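Local coordinates for protein ATP phosphoribosyltransferase regulatory subunit (Lactococcus lactis, PDB 1Z7M) that is required for the first step of histidine biosynthesis and may let histidine exert feedback control on ATP phosphoribosyltransferase activity, at residues Thr96-Leu108 / Ala118-Glu130. Numbering follows the deposited sequence.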
# COMPACT_ATOMS: atom_id res chain seq x y z
N THR B 96 -6.02 5.02 -6.90
CA THR B 96 -6.82 5.77 -5.95
C THR B 96 -8.31 5.36 -5.98
O THR B 96 -8.86 5.01 -7.02
CB THR B 96 -6.65 7.31 -6.19
OG1 THR B 96 -5.27 7.66 -6.02
CG2 THR B 96 -7.46 8.11 -5.19
N LEU B 97 -8.93 5.40 -4.81
CA LEU B 97 -10.33 5.08 -4.65
C LEU B 97 -11.15 6.14 -5.37
O LEU B 97 -10.79 7.32 -5.32
CB LEU B 97 -10.69 5.08 -3.18
CG LEU B 97 -11.69 4.00 -2.83
CD1 LEU B 97 -11.08 2.68 -3.12
CD2 LEU B 97 -12.03 4.05 -1.40
N ARG B 98 -12.24 5.75 -6.02
CA ARG B 98 -13.04 6.71 -6.77
C ARG B 98 -13.06 8.05 -6.08
O ARG B 98 -13.53 8.16 -4.96
CB ARG B 98 -14.47 6.24 -6.97
CG ARG B 98 -14.89 6.28 -8.44
CD ARG B 98 -16.29 6.84 -8.61
NE ARG B 98 -17.22 6.25 -7.66
CZ ARG B 98 -17.63 4.99 -7.69
NH1 ARG B 98 -17.19 4.17 -8.64
NH2 ARG B 98 -18.44 4.54 -6.75
N TYR B 99 -12.53 9.06 -6.76
CA TYR B 99 -12.48 10.41 -6.23
C TYR B 99 -13.42 11.36 -6.95
O TYR B 99 -13.91 12.33 -6.36
CB TYR B 99 -11.07 10.96 -6.35
CG TYR B 99 -10.85 12.24 -5.58
CD1 TYR B 99 -10.71 12.23 -4.19
CD2 TYR B 99 -10.74 13.47 -6.23
CE1 TYR B 99 -10.46 13.38 -3.47
CE2 TYR B 99 -10.49 14.64 -5.52
CZ TYR B 99 -10.34 14.58 -4.14
OH TYR B 99 -10.04 15.71 -3.42
N ASP B 100 -13.68 11.08 -8.22
CA ASP B 100 -14.54 11.94 -9.02
C ASP B 100 -15.37 11.14 -9.99
O ASP B 100 -14.93 10.09 -10.46
CB ASP B 100 -13.66 12.96 -9.76
CG ASP B 100 -14.43 13.78 -10.77
OD1 ASP B 100 -14.41 13.42 -11.96
OD2 ASP B 100 -15.05 14.78 -10.37
N PHE B 101 -16.57 11.62 -10.29
CA PHE B 101 -17.45 10.93 -11.22
C PHE B 101 -17.37 11.50 -12.63
O PHE B 101 -17.60 10.79 -13.60
CB PHE B 101 -18.92 11.00 -10.74
CG PHE B 101 -19.37 9.82 -9.92
CD1 PHE B 101 -19.59 9.96 -8.55
CD2 PHE B 101 -19.61 8.59 -10.51
CE1 PHE B 101 -20.05 8.88 -7.78
CE2 PHE B 101 -20.07 7.50 -9.75
CZ PHE B 101 -20.28 7.65 -8.38
N THR B 102 -17.06 12.79 -12.75
CA THR B 102 -17.00 13.42 -14.07
C THR B 102 -15.87 12.88 -14.95
O THR B 102 -16.11 12.48 -16.09
CB THR B 102 -16.87 14.95 -13.95
OG1 THR B 102 -17.98 15.45 -13.20
CG2 THR B 102 -16.93 15.59 -15.31
N LEU B 103 -14.66 12.87 -14.41
CA LEU B 103 -13.50 12.39 -15.14
C LEU B 103 -13.68 11.06 -15.85
O LEU B 103 -13.39 10.94 -17.04
CB LEU B 103 -12.29 12.31 -14.21
CG LEU B 103 -11.45 13.58 -14.21
CD1 LEU B 103 -10.28 13.46 -13.24
CD2 LEU B 103 -10.96 13.80 -15.63
N PRO B 104 -14.12 10.03 -15.12
CA PRO B 104 -14.30 8.72 -15.77
C PRO B 104 -15.40 8.70 -16.83
O PRO B 104 -15.35 7.91 -17.77
CB PRO B 104 -14.58 7.79 -14.59
CG PRO B 104 -15.24 8.69 -13.60
CD PRO B 104 -14.43 9.95 -13.69
N LEU B 105 -16.40 9.57 -16.69
CA LEU B 105 -17.46 9.62 -17.67
C LEU B 105 -16.96 10.37 -18.90
O LEU B 105 -17.38 10.11 -20.03
CB LEU B 105 -18.70 10.33 -17.11
CG LEU B 105 -19.36 9.77 -15.85
CD1 LEU B 105 -20.79 10.24 -15.78
CD2 LEU B 105 -19.34 8.27 -15.87
N VAL B 106 -16.06 11.32 -18.69
CA VAL B 106 -15.52 12.08 -19.80
C VAL B 106 -14.59 11.18 -20.59
O VAL B 106 -14.50 11.30 -21.81
CB VAL B 106 -14.76 13.31 -19.33
CG1 VAL B 106 -13.98 13.91 -20.47
CG2 VAL B 106 -15.73 14.33 -18.80
N ARG B 107 -13.91 10.27 -19.91
CA ARG B 107 -13.01 9.34 -20.59
C ARG B 107 -13.84 8.38 -21.44
O ARG B 107 -13.50 8.10 -22.59
CB ARG B 107 -12.20 8.55 -19.56
CG ARG B 107 -11.25 7.51 -20.17
CD ARG B 107 -10.51 6.76 -19.08
NE ARG B 107 -11.44 6.10 -18.16
CZ ARG B 107 -11.15 5.80 -16.90
NH1 ARG B 107 -9.96 6.10 -16.40
NH2 ARG B 107 -12.05 5.20 -16.13
N LEU B 108 -14.93 7.87 -20.87
CA LEU B 108 -15.81 6.95 -21.57
C LEU B 108 -16.23 7.58 -22.91
O LEU B 108 -16.27 6.91 -23.95
CB LEU B 108 -17.05 6.66 -20.73
CG LEU B 108 -18.15 5.83 -21.40
CD1 LEU B 108 -17.57 4.51 -21.83
CD2 LEU B 108 -19.31 5.61 -20.47
N ALA B 118 -24.14 12.31 -26.34
CA ALA B 118 -24.05 11.31 -25.29
C ALA B 118 -24.59 11.85 -23.97
O ALA B 118 -24.17 12.92 -23.50
CB ALA B 118 -22.61 10.88 -25.11
N ARG B 119 -25.54 11.13 -23.37
CA ARG B 119 -26.10 11.55 -22.09
C ARG B 119 -25.81 10.45 -21.07
O ARG B 119 -26.24 9.32 -21.21
CB ARG B 119 -27.62 11.78 -22.18
CG ARG B 119 -28.04 13.05 -22.89
CD ARG B 119 -28.26 12.79 -24.38
NE ARG B 119 -28.38 14.02 -25.17
CZ ARG B 119 -29.34 14.92 -25.04
NH1 ARG B 119 -30.30 14.75 -24.12
NH2 ARG B 119 -29.35 15.99 -25.82
N TYR B 120 -25.06 10.82 -20.03
CA TYR B 120 -24.67 9.89 -18.98
C TYR B 120 -25.23 10.25 -17.60
O TYR B 120 -25.47 11.42 -17.30
CB TYR B 120 -23.15 9.87 -18.89
CG TYR B 120 -22.46 9.28 -20.08
CD1 TYR B 120 -21.14 9.62 -20.39
CD2 TYR B 120 -23.10 8.34 -20.87
CE1 TYR B 120 -20.47 9.02 -21.47
CE2 TYR B 120 -22.44 7.74 -21.95
CZ TYR B 120 -21.13 8.08 -22.24
OH TYR B 120 -20.52 7.48 -23.32
N SER B 121 -25.43 9.25 -16.77
CA SER B 121 -25.89 9.50 -15.42
C SER B 121 -25.13 8.56 -14.48
O SER B 121 -24.59 7.54 -14.91
CB SER B 121 -27.40 9.28 -15.29
OG SER B 121 -27.79 7.98 -15.69
N TYR B 122 -25.05 8.93 -13.21
CA TYR B 122 -24.35 8.12 -12.22
C TYR B 122 -24.98 8.23 -10.84
O TYR B 122 -25.40 9.31 -10.41
CB TYR B 122 -22.88 8.52 -12.16
CG TYR B 122 -22.64 9.99 -11.87
CD1 TYR B 122 -22.64 10.47 -10.56
CD2 TYR B 122 -22.38 10.88 -12.90
CE1 TYR B 122 -22.38 11.82 -10.29
CE2 TYR B 122 -22.13 12.22 -12.64
CZ TYR B 122 -22.13 12.68 -11.34
OH TYR B 122 -21.87 14.01 -11.10
N PHE B 123 -25.04 7.09 -10.15
CA PHE B 123 -25.59 7.00 -8.80
C PHE B 123 -24.60 6.21 -7.97
O PHE B 123 -24.56 4.98 -8.05
CB PHE B 123 -26.93 6.26 -8.81
CG PHE B 123 -27.96 6.86 -9.72
CD1 PHE B 123 -27.80 6.79 -11.11
CD2 PHE B 123 -29.07 7.50 -9.20
CE1 PHE B 123 -28.74 7.34 -11.96
CE2 PHE B 123 -30.02 8.05 -10.04
CZ PHE B 123 -29.86 7.97 -11.42
N GLY B 124 -23.81 6.90 -7.18
CA GLY B 124 -22.83 6.21 -6.37
C GLY B 124 -22.06 7.17 -5.50
O GLY B 124 -22.44 8.34 -5.37
N LYS B 125 -20.98 6.70 -4.90
CA LYS B 125 -20.21 7.57 -4.04
C LYS B 125 -18.74 7.70 -4.34
O LYS B 125 -18.13 6.81 -4.92
CB LYS B 125 -20.41 7.14 -2.59
CG LYS B 125 -20.10 5.70 -2.35
CD LYS B 125 -20.17 5.34 -0.87
CE LYS B 125 -21.59 5.39 -0.34
NZ LYS B 125 -21.63 4.81 1.04
N ILE B 126 -18.20 8.86 -3.97
CA ILE B 126 -16.79 9.20 -4.13
C ILE B 126 -16.23 9.19 -2.72
O ILE B 126 -16.98 9.32 -1.76
CB ILE B 126 -16.59 10.61 -4.73
CG1 ILE B 126 -17.30 11.65 -3.88
CG2 ILE B 126 -17.07 10.66 -6.14
CD1 ILE B 126 -16.91 13.06 -4.24
N PHE B 127 -14.91 9.05 -2.60
CA PHE B 127 -14.27 9.00 -1.30
C PHE B 127 -13.17 10.02 -1.13
O PHE B 127 -12.14 9.94 -1.80
CB PHE B 127 -13.69 7.61 -1.07
CG PHE B 127 -14.64 6.49 -1.40
CD1 PHE B 127 -14.75 6.02 -2.71
CD2 PHE B 127 -15.46 5.94 -0.42
CE1 PHE B 127 -15.67 5.02 -3.02
CE2 PHE B 127 -16.38 4.95 -0.73
CZ PHE B 127 -16.48 4.49 -2.03
N ARG B 128 -13.39 10.98 -0.24
CA ARG B 128 -12.41 12.03 0.05
C ARG B 128 -12.13 11.95 1.54
O ARG B 128 -12.97 11.49 2.30
CB ARG B 128 -12.99 13.41 -0.29
CG ARG B 128 -13.53 13.57 -1.71
CD ARG B 128 -14.55 14.73 -1.84
NE ARG B 128 -14.03 15.89 -2.58
CZ ARG B 128 -13.72 15.91 -3.88
NH1 ARG B 128 -13.85 14.82 -4.64
NH2 ARG B 128 -13.26 17.03 -4.43
N LYS B 129 -10.95 12.39 1.97
CA LYS B 129 -10.60 12.36 3.39
C LYS B 129 -10.96 13.66 4.08
O LYS B 129 -10.79 14.73 3.51
CB LYS B 129 -9.11 12.13 3.58
CG LYS B 129 -8.66 10.74 3.32
CD LYS B 129 -7.19 10.67 3.51
CE LYS B 129 -6.70 9.26 3.35
NZ LYS B 129 -5.22 9.22 3.42
N GLU B 130 -11.43 13.56 5.32
CA GLU B 130 -11.78 14.74 6.08
C GLU B 130 -11.19 14.61 7.48
O GLU B 130 -10.81 13.53 7.88
CB GLU B 130 -13.31 14.89 6.13
CG GLU B 130 -13.93 15.27 4.79
CD GLU B 130 -13.49 16.64 4.27
OE1 GLU B 130 -13.48 16.84 3.03
OE2 GLU B 130 -13.18 17.54 5.09
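Strand 118-127, running on into Phe127-Arg128-Lys129-Glu130, is the motif 2 strand of the class II aminoacyl-tRNA synthetase-like fold, and the loop and helix of 96-108 pack along it. Arg98 reaches the strand side-on: its chain bends at chi2 and chi3, and NE and NH2 each donate to Lys125 O at 2.9 Å, that oxygen lying near the guanidinium plane. NH2 arrives on a lone pair, NE from above the carbonyl plane. With an alanine at Arg98, Lys125 O would probably lose its two guanidinium donors, and Phe101 the aliphatic cover that CD gives one face. The other face of Phe101 makes an offset stack with Tyr122, centroids 4.4 Å apart and planes at 8°, while its CZ edge meets the backbone at Gly124. Further along, Phe127 N donates to Arg98 O (2.9 Å), and Leu97 CD2 sits over the Phe127 ring. The Arg128 guanidinium stacks on one face of Tyr99, planes 20° apart, an off-centre cation-pi contact; the Tyr99 hydroxyl bonds to Thr78 O. On the helix, Leu105 CD1 meets Tyr122 at CD2, the side chains crossing at about a right angle, and Leu108 packs on the hydroxyl end of Tyr120. Leu97 packs on Leu97, and Tyr120 on Leu33, of the second subunit. A helix and its leading loop packed on the motif 2 strand fit the histidyl-tRNA synthetase-like core.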